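Local atomic coordinates of phenylacetaldehyde dehydrogenase (Burkholderia cenocepacia, PDB entry 4O5H), a protein that probably catalyses the NAD+-dependent oxidation of phenylacetaldehyde to phenylacetate, as a member of the aldehyde dehydrogenase family. Residues Tyr169-Pro174 with Glu502-Met507; Gly176-Ile181 with Lys256-Gly261; Ala83-Thr88 with Gly228-Val233; Ala198-Cys203 with Ala495-Tyr500. All coordinates share one frame; numbering follows the deposited sequence. Where two conformers were deposited one is given.

Contact 1 of 4, residues Tyr169-Pro174 with Glu502-Met507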
loop_
_atom_site.group_PDB
_atom_site.type_symbol
_atom_site.label_atom_id
_atom_site.label_comp_id
_atom_site.label_asym_id
_atom_site.label_seq_id
_atom_site.Cartn_x
_atom_site.Cartn_y
_atom_site.Cartn_z
ATOM N N TYR A 169 15.088 -10.048 14.474
ATOM C CA TYR A 169 15.426 -8.873 13.700
ATOM C C TYR A 169 14.634 -8.825 12.414
ATOM O O TYR A 169 13.946 -9.753 12.096
ATOM C CB TYR A 169 16.920 -8.811 13.408
ATOM C CG TYR A 169 17.479 -9.906 12.516
ATOM C CD1 TYR A 169 17.884 -11.137 13.042
ATOM C CD2 TYR A 169 17.638 -9.706 11.154
ATOM C CE1 TYR A 169 18.387 -12.137 12.215
ATOM C CE2 TYR A 169 18.170 -10.711 10.314
ATOM C CZ TYR A 169 18.541 -11.924 10.867
ATOM O OH TYR A 169 19.049 -12.910 10.073
ATOM N N THR A 170 14.643 -7.669 11.754
ATOM C CA THR A 170 14.044 -7.476 10.457
ATOM C C THR A 170 15.126 -7.136 9.429
ATOM O O THR A 170 16.160 -6.497 9.755
ATOM C CB THR A 170 12.939 -6.395 10.440
ATOM O OG1 THR A 170 13.511 -5.132 10.767
ATOM C CG2 THR A 170 11.838 -6.734 11.434
ATOM N N ARG A 171 14.911 -7.613 8.215
ATOM C CA ARG A 171 15.723 -7.307 7.035
ATOM C C ARG A 171 14.886 -6.584 6.071
ATOM O O ARG A 171 13.691 -6.899 5.912
ATOM C CB ARG A 171 16.054 -8.551 6.253
ATOM C CG ARG A 171 17.039 -9.450 6.870
ATOM C CD ARG A 171 17.117 -10.810 6.168
ATOM N NE ARG A 171 17.270 -10.772 4.727
ATOM C CZ ARG A 171 18.400 -10.590 4.060
ATOM N NH1 ARG A 171 19.565 -10.443 4.680
ATOM N NH2 ARG A 171 18.360 -10.570 2.751
ATOM N N LYS A 172 15.466 -5.620 5.376
ATOM C CA LYS A 172 14.724 -4.947 4.346
ATOM C C LYS A 172 15.269 -5.452 3.024
ATOM O O LYS A 172 16.456 -5.345 2.782
ATOM C CB LYS A 172 14.804 -3.433 4.528
ATOM C CG LYS A 172 14.003 -2.973 5.716
ATOM C CD LYS A 172 13.884 -1.468 5.751
ATOM C CE LYS A 172 13.099 -1.031 6.982
ATOM N NZ LYS A 172 13.308 0.448 7.146
ATOM N N GLU A 173 14.442 -6.139 2.250
ATOM C CA GLU A 173 14.896 -6.692 0.995
ATOM C C GLU A 173 14.288 -5.859 -0.115
ATOM O O GLU A 173 13.254 -5.241 0.085
ATOM C CB GLU A 173 14.447 -8.136 0.900
ATOM C CG GLU A 173 15.018 -8.965 2.064
ATOM C CD GLU A 173 14.705 -10.445 1.958
ATOM O OE1 GLU A 173 13.748 -10.803 1.250
ATOM O OE2 GLU A 173 15.428 -11.240 2.620
ATOM N N PRO A 174 14.939 -5.790 -1.265
ATOM C CA PRO A 174 14.270 -5.093 -2.376
ATOM C C PRO A 174 12.925 -5.756 -2.691
ATOM O O PRO A 174 12.809 -6.973 -2.622
ATOM C CB PRO A 174 15.224 -5.267 -3.563
ATOM C CG PRO A 174 16.293 -6.186 -3.116
ATOM C CD PRO A 174 16.209 -6.385 -1.645
ATOM N N GLU A 502 10.672 -4.826 1.001
ATOM C CA GLU A 502 9.762 -5.769 1.609
ATOM C C GLU A 502 10.459 -6.251 2.888
ATOM O O GLU A 502 11.631 -6.607 2.868
ATOM C CB GLU A 502 9.501 -6.930 0.647
ATOM C CG GLU A 502 8.405 -7.899 1.094
ATOM C CD GLU A 502 7.007 -7.454 0.795
ATOM O OE1 GLU A 502 6.820 -6.706 -0.188
ATOM O OE2 GLU A 502 6.066 -7.927 1.484
ATOM N N SER A 503 9.756 -6.176 4.017
ATOM C CA SER A 503 10.348 -6.472 5.300
ATOM C C SER A 503 10.257 -7.979 5.569
ATOM O O SER A 503 9.204 -8.602 5.361
ATOM C CB SER A 503 9.606 -5.692 6.384
ATOM O OG SER A 503 10.216 -5.825 7.647
ATOM N N LYS A 504 11.355 -8.577 5.985
ATOM C CA LYS A 504 11.395 -9.971 6.399
ATOM C C LYS A 504 11.763 -10.011 7.872
ATOM O O LYS A 504 12.857 -9.565 8.247
ATOM C CB LYS A 504 12.412 -10.765 5.563
ATOM C CG LYS A 504 12.650 -12.212 6.031
ATOM C CD LYS A 504 13.715 -12.933 5.223
ATOM C CE LYS A 504 13.208 -13.334 3.860
ATOM N NZ LYS A 504 14.336 -13.752 2.957
ATOM N N SER A 505 10.884 -10.551 8.699
ATOM C CA SER A 505 11.219 -10.793 10.086
ATOM C C SER A 505 11.971 -12.140 10.207
ATOM O O SER A 505 11.631 -13.094 9.548
ATOM C CB SER A 505 9.977 -10.823 10.941
ATOM O OG SER A 505 9.379 -9.559 10.978
ATOM N N VAL A 506 12.981 -12.177 11.070
ATOM C CA VAL A 506 13.771 -13.361 11.327
ATOM C C VAL A 506 13.784 -13.602 12.831
ATOM O O VAL A 506 14.076 -12.680 13.602
ATOM C CB VAL A 506 15.218 -13.182 10.820
ATOM C CG1 VAL A 506 16.032 -14.458 11.021
ATOM C CG2 VAL A 506 15.200 -12.817 9.332
ATOM N N MET A 507 13.497 -14.826 13.251
ATOM C CA MET A 507 13.415 -15.135 14.660
ATOM C C MET A 507 14.066 -16.469 14.917
ATOM O O MET A 507 13.565 -17.498 14.499
ATOM C CB MET A 507 11.944 -15.165 15.102
ATOM C CG MET A 507 11.738 -15.390 16.595
ATOM S SD MET A 507 9.986 -15.597 17.045
ATOM C CE MET A 507 9.413 -14.063 17.666
HETATM O O HOH W 1 13.434 -13.113 -0.217
#
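V506 against Y169 and K504 against E173 carry this contact, and V506, K504 and Y169 bury the most surface in it, all on one face of the antiparallel ladder. V506 lies under the Y169 ring: its CB stands 3.7 Å from the ring centroid and 18° off the normal, a CH-pi contact over the face. The ring reaches this place because CG of Y169 sits between its own backbone N and carbonyl carbon (chi1 65°), which folds it back over the neighbouring strand. V506 CG1 closes on the rim at 3.5 Å from Y169 CE1.

Two residues along, K504 runs beside R171, and both converge on one carboxylate oxygen. K504 NZ reaches E173 OE2 at 2.8 Å on the syn side, while R171 NE binds the same OE2 at 2.8 Å on the anti side and R171 NH2 adds a third bond. With three donors on OE2, the like charges of R171 and K504 can probably sit close together at little cost. The chain of K504 bends at chi3 (-75°) to bring NZ round, and NZ also bonds I461 O and V458 O of the second subunit.

Beneath these side chains, paired N-H...O bonds link Y169 with V506, R171 with K504 and E173 with E502; R171 N to K504 O measures 2.8 Å. S505 to M507 also pair in parallel with a strand of the second subunit, so this antiparallel ladder belongs to a sheet continued across the dimer interface, as expected of the oligomerisation strands of aldehyde dehydrogenases.

Contact 2 of 4, residues Gly176-Ile181 with Lys256-Gly261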
loop_
_atom_site.group_PDB
_atom_site.type_symbol
_atom_site.label_atom_id
_atom_site.label_comp_id
_atom_site.label_asym_id
_atom_site.label_seq_id
_atom_site.Cartn_x
_atom_site.Cartn_y
_atom_site.Cartn_z
ATOM N N GLY A 176 11.658 -6.167 -5.462
ATOM C CA GLY A 176 11.910 -6.996 -6.629
ATOM C C GLY A 176 11.895 -6.253 -7.952
ATOM O O GLY A 176 12.597 -5.265 -8.123
ATOM N N VAL A 177 11.078 -6.725 -8.877
ATOM C CA VAL A 177 10.929 -6.106 -10.173
ATOM C C VAL A 177 9.780 -5.082 -10.110
ATOM O O VAL A 177 8.653 -5.402 -9.714
ATOM C CB VAL A 177 10.623 -7.172 -11.232
ATOM C CG1 VAL A 177 10.356 -6.542 -12.570
ATOM C CG2 VAL A 177 11.785 -8.169 -11.349
ATOM N N VAL A 178 10.057 -3.861 -10.521
ATOM C CA VAL A 178 9.095 -2.776 -10.448
ATOM C C VAL A 178 8.662 -2.384 -11.840
ATOM O O VAL A 178 9.500 -2.056 -12.698
ATOM C CB VAL A 178 9.715 -1.561 -9.747
ATOM C CG1 VAL A 178 8.741 -0.394 -9.688
ATOM C CG2 VAL A 178 10.172 -1.932 -8.337
ATOM N N GLY A 179 7.362 -2.400 -12.078
ATOM C CA GLY A 179 6.793 -1.769 -13.246
ATOM C C GLY A 179 6.402 -0.316 -12.914
ATOM O O GLY A 179 5.695 -0.052 -11.921
ATOM N N ALA A 180 6.897 0.625 -13.693
ATOM C CA ALA A 180 6.655 2.048 -13.445
ATOM C C ALA A 180 6.007 2.694 -14.663
ATOM O O ALA A 180 6.547 2.604 -15.780
ATOM C CB ALA A 180 7.964 2.749 -13.139
ATOM N N ILE A 181 4.855 3.320 -14.448
ATOM C CA ILE A 181 4.075 3.926 -15.512
ATOM C C ILE A 181 3.933 5.363 -15.118
ATOM O O ILE A 181 3.431 5.686 -14.044
ATOM C CB ILE A 181 2.677 3.296 -15.627
ATOM C CG1 ILE A 181 2.815 1.838 -16.064
ATOM C CG2 ILE A 181 1.794 4.085 -16.617
ATOM C CD1 ILE A 181 1.519 1.054 -15.979
ATOM N N LYS A 256 5.932 -5.124 -7.977
ATOM C CA LYS A 256 5.328 -3.889 -7.595
ATOM C C LYS A 256 4.995 -3.051 -8.817
ATOM O O LYS A 256 5.758 -3.027 -9.774
ATOM C CB LYS A 256 6.254 -3.094 -6.703
ATOM C CG LYS A 256 5.629 -1.784 -6.257
ATOM C CD LYS A 256 6.467 -1.009 -5.256
ATOM C CE LYS A 256 5.702 0.235 -4.721
ATOM N NZ LYS A 256 5.088 -0.052 -3.363
ATOM N N ILE A 257 3.851 -2.384 -8.765
ATOM C CA ILE A 257 3.488 -1.417 -9.807
ATOM C C ILE A 257 3.484 -0.038 -9.177
ATOM O O ILE A 257 2.974 0.166 -8.068
ATOM C CB ILE A 257 2.146 -1.780 -10.515
ATOM C CG1 ILE A 257 1.940 -0.930 -11.765
ATOM C CG2 ILE A 257 0.948 -1.603 -9.622
ATOM C CD1 ILE A 257 2.754 -1.439 -12.941
ATOM N N ALA A 258 4.112 0.916 -9.873
ATOM C CA ALA A 258 4.205 2.270 -9.393
ATOM C C ALA A 258 3.649 3.168 -10.465
ATOM O O ALA A 258 4.215 3.239 -11.572
ATOM C CB ALA A 258 5.664 2.601 -9.110
ATOM N N PHE A 259 2.527 3.822 -10.169
ATOM C CA PHE A 259 1.732 4.479 -11.178
ATOM C C PHE A 259 1.369 5.889 -10.744
ATOM O O PHE A 259 0.922 6.111 -9.605
ATOM C CB PHE A 259 0.439 3.694 -11.456
ATOM C CG PHE A 259 -0.527 4.417 -12.348
ATOM C CD1 PHE A 259 -0.427 4.343 -13.724
ATOM C CD2 PHE A 259 -1.515 5.229 -11.819
ATOM C CE1 PHE A 259 -1.337 5.034 -14.548
ATOM C CE2 PHE A 259 -2.422 5.911 -12.629
ATOM C CZ PHE A 259 -2.332 5.817 -13.992
ATOM N N THR A 260 1.506 6.822 -11.690
ATOM C CA THR A 260 1.000 8.179 -11.510
ATOM C C THR A 260 0.109 8.464 -12.718
ATOM O O THR A 260 0.515 8.206 -13.864
ATOM C CB THR A 260 2.177 9.160 -11.411
ATOM O OG1 THR A 260 2.923 8.873 -10.220
ATOM C CG2 THR A 260 1.685 10.598 -11.362
ATOM N N GLY A 261 -1.075 9.032 -12.483
ATOM C CA GLY A 261 -2.025 9.305 -13.533
ATOM C C GLY A 261 -3.390 9.581 -12.945
ATOM O O GLY A 261 -3.513 9.940 -11.787
#
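A258 is held to the strand 177-181 through both of its backbone polar atoms: its N donates to G179 O at 2.8 Å, and its O accepts from I181 N at 2.9 Å. One step earlier G179 N binds K256 O, also at 2.9 Å, whereas the two terminal bonds, K256 N to V177 O and T260 N to I181 O, stretch to 3.2 Å. The five bonds run alternately from one strand and the other, the pattern of a parallel ladder, and the strand axes diverge by only 18°. CA-H...O contacts fill the steps between, such as I257 CA to G179 O.

Packing follows on the face shared by G179, I181, I257 and F259. I257 places CG1 anti to its backbone N (chi1 -169°) and then turns at chi2, which lays CD1 3.4 Å from G179 O, over the position where G179 has no side chain. I181 CD1 meets I257 CD1, and I181 CG2 lies at the edge of the F259 ring, 3.7 Å from F259 CD1. I269 of helix 263-275 packs on I181 and I257. On the reverse face V178 CG1 touches A258 CB more loosely, at 4.3 Å.

The pair belongs to the central sheet, consistent with the Rossmann-type nucleotide-binding domain of aldehyde dehydrogenases. K256 and T260 pair their polar ends outside it, with Q499 O and K194 NZ; across these strands, cohesion rests on backbone bonds and, around I181, I257 and F259, on hydrocarbon contact rather than charge.

Contact 3 of 4, residues Ala83-Thr88 with Gly228-Val233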
loop_
_atom_site.group_PDB
_atom_site.type_symbol
_atom_site.label_atom_id
_atom_site.label_comp_id
_atom_site.label_asym_id
_atom_site.label_seq_id
_atom_site.Cartn_x
_atom_site.Cartn_y
_atom_site.Cartn_z
ATOM N N ALA A 83 19.425 -13.225 -11.124
ATOM C CA ALA A 83 20.716 -13.844 -11.402
ATOM C C ALA A 83 21.843 -12.928 -11.826
ATOM O O ALA A 83 22.989 -13.284 -11.647
ATOM C CB ALA A 83 20.547 -14.957 -12.431
ATOM N N GLY A 84 21.611 -11.771 -12.377
ATOM C CA GLY A 84 22.784 -11.002 -12.809
ATOM C C GLY A 84 23.740 -10.486 -11.704
ATOM O O GLY A 84 23.481 -10.648 -10.507
ATOM N N PRO A 85 24.815 -9.774 -12.104
ATOM C CA PRO A 85 25.637 -8.990 -11.158
ATOM C C PRO A 85 24.903 -7.970 -10.279
ATOM O O PRO A 85 25.386 -7.662 -9.178
ATOM C CB PRO A 85 26.624 -8.228 -12.049
ATOM C CG PRO A 85 26.194 -8.434 -13.455
ATOM C CD PRO A 85 25.277 -9.627 -13.500
ATOM N N TRP A 86 23.763 -7.470 -10.725
ATOM C CA TRP A 86 22.983 -6.556 -9.878
ATOM C C TRP A 86 22.540 -7.233 -8.601
ATOM O O TRP A 86 22.478 -6.589 -7.545
ATOM C CB TRP A 86 21.773 -6.024 -10.605
ATOM C CG TRP A 86 21.076 -4.860 -9.948
ATOM C CD1 TRP A 86 19.779 -4.839 -9.526
ATOM C CD2 TRP A 86 21.584 -3.548 -9.734
ATOM N NE1 TRP A 86 19.456 -3.623 -9.029
ATOM C CE2 TRP A 86 20.535 -2.789 -9.145
ATOM C CE3 TRP A 86 22.821 -2.922 -9.960
ATOM C CZ2 TRP A 86 20.685 -1.461 -8.778
ATOM C CZ3 TRP A 86 22.958 -1.578 -9.605
ATOM C CH2 TRP A 86 21.890 -0.878 -8.998
ATOM N N ARG A 87 22.281 -8.534 -8.671
ATOM C CA ARG A 87 21.886 -9.275 -7.472
ATOM C C ARG A 87 22.950 -9.257 -6.383
ATOM O O ARG A 87 22.622 -9.122 -5.240
ATOM C CB ARG A 87 21.522 -10.702 -7.785
ATOM C CG ARG A 87 20.994 -11.486 -6.589
ATOM C CD ARG A 87 20.458 -12.849 -7.016
ATOM N NE ARG A 87 19.759 -13.530 -5.908
ATOM C CZ ARG A 87 18.488 -13.322 -5.536
ATOM N NH1 ARG A 87 17.694 -12.421 -6.146
ATOM N NH2 ARG A 87 17.994 -14.044 -4.524
ATOM N N THR A 88 24.206 -9.329 -6.743
ATOM C CA THR A 88 25.263 -9.388 -5.744
ATOM C C THR A 88 26.056 -8.087 -5.599
ATOM O O THR A 88 27.048 -8.040 -4.913
ATOM C CB THR A 88 26.227 -10.490 -6.114
ATOM O OG1 THR A 88 26.666 -10.286 -7.463
ATOM C CG2 THR A 88 25.526 -11.826 -6.046
ATOM N N GLY A 228 26.962 2.822 -16.277
ATOM C CA GLY A 228 27.502 1.505 -16.041
ATOM C C GLY A 228 26.528 0.531 -15.385
ATOM O O GLY A 228 26.925 -0.518 -14.938
ATOM N N PHE A 229 25.227 0.821 -15.397
ATOM C CA PHE A 229 24.277 -0.156 -14.810
ATOM C C PHE A 229 24.235 -1.455 -15.607
ATOM O O PHE A 229 24.252 -1.419 -16.799
ATOM C CB PHE A 229 22.898 0.445 -14.690
ATOM C CG PHE A 229 22.804 1.504 -13.600
ATOM C CD1 PHE A 229 22.514 1.139 -12.299
ATOM C CD2 PHE A 229 23.040 2.851 -13.885
ATOM C CE1 PHE A 229 22.444 2.089 -11.294
ATOM C CE2 PHE A 229 23.009 3.809 -12.881
ATOM C CZ PHE A 229 22.684 3.434 -11.592
ATOM N N PRO A 230 24.157 -2.607 -14.928
ATOM C CA PRO A 230 24.127 -3.857 -15.668
ATOM C C PRO A 230 22.881 -3.934 -16.537
ATOM O O PRO A 230 21.837 -3.367 -16.204
ATOM C CB PRO A 230 24.053 -4.905 -14.558
ATOM C CG PRO A 230 24.764 -4.292 -13.408
ATOM C CD PRO A 230 24.425 -2.828 -13.498
ATOM N N ASP A 231 22.999 -4.636 -17.637
ATOM C CA ASP A 231 21.881 -4.807 -18.541
ATOM C C ASP A 231 20.658 -5.429 -17.849
ATOM O O ASP A 231 20.784 -6.363 -17.041
ATOM C CB ASP A 231 22.289 -5.704 -19.722
ATOM C CG ASP A 231 23.313 -5.037 -20.621
ATOM O OD1 ASP A 231 23.234 -3.814 -20.898
ATOM O OD2 ASP A 231 24.221 -5.741 -21.034
ATOM N N GLY A 232 19.488 -4.884 -18.177
ATOM C CA GLY A 232 18.236 -5.388 -17.678
ATOM C C GLY A 232 17.812 -4.783 -16.339
ATOM O O GLY A 232 16.703 -5.018 -15.886
ATOM N N VAL A 233 18.696 -4.017 -15.701
ATOM C CA VAL A 233 18.343 -3.344 -14.469
ATOM C C VAL A 233 17.295 -2.249 -14.707
ATOM O O VAL A 233 16.384 -2.085 -13.901
ATOM C CB VAL A 233 19.604 -2.794 -13.739
ATOM C CG1 VAL A 233 19.224 -1.971 -12.532
ATOM C CG2 VAL A 233 20.438 -3.990 -13.296
#
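W86 NE1 donates a hydrogen bond to C203 O, and this bond helps to orient the indole, which packs on V233, P230 and F229 of the loop 228-233. That loop links helix 215-227 to strand 234-236 in the alpha/beta domain of the aldehyde dehydrogenase fold. It leaves the helix through a Schellman motif at G228 and turns again in a type II beta turn from P230 to V233, closed by V233 N to P230 O at 3.2 Å. On the other side, W86 belongs to a short, weakly bonded helical turn in which R87 N reaches back to G84 O.

Between the two segments the contact is apolar. CG of W86 lies trans to the backbone N (chi1 -167°), an orientation that carries the indole over to the loop, where the six-membered ring meets F229 and P230 obliquely. W86 CH2 lies at the edge of the F229 ring, 3.8 Å from F229 CE1, with the two ring planes inclined at 59°; P230 CD approaches W86 CE3 at 3.9 Å. P85 CG adds a looser touch on P230 CB. Helix 91-107 supplies L97 against both aromatic side chains.

V233 covers one indole face with both branches. CG1 stands 3.7 Å above the indole plane, over its centre, while CG2 makes a CH-pi contact with the five-membered ring, 3.8 Å from its centroid and 24° off its normal, with W86 CG as its nearest atom at 3.5 Å.

Contact 4 of 4, residues Ala198-Cys203 with Ala495-Tyr500; sequences ALATGC and AVIDQY
The ring of Y500 meets the end of helix 187-201 and the residues just after it. C203 SG lies near the ring plane at its edge, 4.3 Å from Y500 CD2, while A198 comes in obliquely, with CA 3.7 Å from Y500 CD2 and CB 3.8 Å from Y500 CE2. V496 O, in the helix that Y500 follows, also lies at the ring edge in its plane. Beyond these segments K194 and P197 of helix 187-201 and V178 of strand 166-181 pack against the same side chain.

T201 crosses Y500 at about a right angle. Its OG1 lies between the backbone N and carbonyl carbon (chi1 55°) and touches Y500 CB at 3.6 Å; OG1 also bonds back into its own helix, where P197 O and A198 O are both within reach of its one proton and the choice is not settled. That rotation leaves CG2 beside the end of the other helix, 3.8 Å from I497 O. C203 SG in turn stands 3.5 Å from Y500 O.

Farther along, I497 bends its chain back at chi2 (-71°), bringing CD1 to within 3.9 Å of A200 CB. M142 and W145 of helix 124-145 also pack on I497.

Both helices end here. After T201 the chain leaves the helix at G202 in a Schellman motif, with C203 N bonding A198 O at 2.8 Å, and proceeds to strand 204-208; helix 493-499 gives way to strand 501-509. What results is a junction of two helix C-termini laid against the central sheet of an alpha/beta domain, in the three-layer organisation known from the aldehyde dehydrogenase fold.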
loop_
_atom_site.group_PDB
_atom_site.type_symbol
_atom_site.label_atom_id
_atom_site.label_comp_id
_atom_site.label_asym_id
_atom_site.label_seq_id
_atom_site.Cartn_x
_atom_site.Cartn_y
_atom_site.Cartn_z
ATOM N N ALA A 198 14.170 2.645 -6.731
ATOM C CA ALA A 198 14.368 1.261 -7.165
ATOM C C ALA A 198 15.826 0.884 -7.244
ATOM O O ALA A 198 16.241 -0.141 -6.714
ATOM C CB ALA A 198 13.708 1.042 -8.509
ATOM N N LEU A 199 16.633 1.726 -7.847
ATOM C CA LEU A 199 18.036 1.465 -7.928
ATOM C C LEU A 199 18.713 1.454 -6.567
ATOM O O LEU A 199 19.584 0.610 -6.298
ATOM C CB LEU A 199 18.705 2.468 -8.849
ATOM C CG LEU A 199 18.174 2.519 -10.293
ATOM C CD1 LEU A 199 18.915 3.552 -11.105
ATOM C CD2 LEU A 199 18.325 1.172 -10.962
ATOM N N ALA A 200 18.316 2.380 -5.713
ATOM C CA ALA A 200 18.926 2.504 -4.383
ATOM C C ALA A 200 18.681 1.269 -3.537
ATOM O O ALA A 200 19.535 0.884 -2.784
ATOM C CB ALA A 200 18.350 3.730 -3.670
ATOM N N THR A 201 17.495 0.655 -3.681
ATOM C CA THR A 201 17.136 -0.509 -2.906
ATOM C C THR A 201 17.540 -1.844 -3.537
ATOM O O THR A 201 17.408 -2.914 -2.890
ATOM C CB THR A 201 15.620 -0.570 -2.651
ATOM O OG1 THR A 201 14.913 -0.501 -3.892
ATOM C CG2 THR A 201 15.200 0.588 -1.793
ATOM N N GLY A 202 17.976 -1.823 -4.781
ATOM C CA GLY A 202 18.384 -3.080 -5.439
ATOM C C GLY A 202 17.287 -3.711 -6.282
ATOM O O GLY A 202 17.420 -4.842 -6.730
ATOM N N CYS A 203 16.212 -2.980 -6.524
ATOM C CA CYS A 203 15.175 -3.452 -7.456
ATOM C C CYS A 203 15.675 -3.378 -8.932
ATOM O O CYS A 203 16.725 -2.756 -9.201
ATOM C CB CYS A 203 13.933 -2.589 -7.312
ATOM S SG CYS A 203 13.121 -2.680 -5.690
ATOM N N ALA A 495 10.531 7.849 3.119
ATOM C CA ALA A 495 9.307 7.045 2.928
ATOM C C ALA A 495 9.366 6.183 1.677
ATOM O O ALA A 495 9.003 5.002 1.703
ATOM C CB ALA A 495 8.079 7.932 2.917
ATOM N N VAL A 496 9.800 6.746 0.560
ATOM C CA VAL A 496 9.699 5.979 -0.710
ATOM C C VAL A 496 10.652 4.812 -0.665
ATOM O O VAL A 496 10.347 3.718 -1.135
ATOM C CB VAL A 496 9.906 6.861 -1.977
ATOM C CG1 VAL A 496 11.351 7.337 -2.097
ATOM C CG2 VAL A 496 9.493 6.120 -3.220
ATOM N N ILE A 497 11.801 5.016 -0.039
ATOM C CA ILE A 497 12.768 3.950 0.115
ATOM C C ILE A 497 12.144 2.751 0.806
ATOM O O ILE A 497 12.220 1.588 0.334
ATOM C CB ILE A 497 14.033 4.460 0.874
ATOM C CG1 ILE A 497 14.809 5.443 -0.015
ATOM C CG2 ILE A 497 14.910 3.322 1.321
ATOM C CD1 ILE A 497 15.544 4.826 -1.215
ATOM N N ASP A 498 11.493 2.993 1.923
ATOM C CA ASP A 498 10.816 1.892 2.616
ATOM C C ASP A 498 9.762 1.227 1.739
ATOM O O ASP A 498 9.530 0.039 1.838
ATOM C CB ASP A 498 10.193 2.358 3.951
ATOM C CG ASP A 498 11.255 2.795 4.992
ATOM O OD1 ASP A 498 12.416 2.301 4.976
ATOM O OD2 ASP A 498 10.905 3.672 5.832
ATOM N N GLN A 499 9.108 1.991 0.884
ATOM C CA GLN A 499 8.086 1.435 0.006
ATOM C C GLN A 499 8.614 0.653 -1.191
ATOM O O GLN A 499 7.833 0.052 -1.914
ATOM C CB GLN A 499 7.136 2.557 -0.431
ATOM C CG GLN A 499 6.390 3.126 0.797
ATOM C CD GLN A 499 5.312 4.160 0.449
ATOM O OE1 GLN A 499 4.852 4.215 -0.700
ATOM N NE2 GLN A 499 4.920 4.979 1.442
ATOM N N TYR A 500 9.920 0.685 -1.428
ATOM C CA TYR A 500 10.546 -0.183 -2.449
ATOM C C TYR A 500 11.265 -1.377 -1.798
ATOM O O TYR A 500 12.005 -2.105 -2.462
ATOM C CB TYR A 500 11.514 0.608 -3.315
ATOM C CG TYR A 500 10.844 1.387 -4.430
ATOM C CD1 TYR A 500 10.098 2.526 -4.163
ATOM C CD2 TYR A 500 10.980 0.996 -5.742
ATOM C CE1 TYR A 500 9.473 3.246 -5.184
ATOM C CE2 TYR A 500 10.377 1.720 -6.781
ATOM C CZ TYR A 500 9.617 2.844 -6.481
ATOM O OH TYR A 500 9.025 3.538 -7.512
#

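Contacts 1 and 2 use successive parts of the strand 166-181, with centres 22 Å apart: the first lies at the subunit interface, the second in the buried core about 13 Å from the chain centre. Contact 4 bridges them. It meets contact 1 through the salt bridge K172 NZ to D498 OD1 (3.0 Å) and contact 2 through A258 CB against Y500 OH (3.8 Å), with centres 14 and 12 Å away. Contact 3 joins contact 4 through W86 NE1 and C203 O (2.9 Å) but touches neither strand pair, staying about 7 Å from each at the nearest atoms. In contact 2, a 1,2-ethanediol, probably from the crystallisation liquor, lies about 4 Å from the I181 side chain.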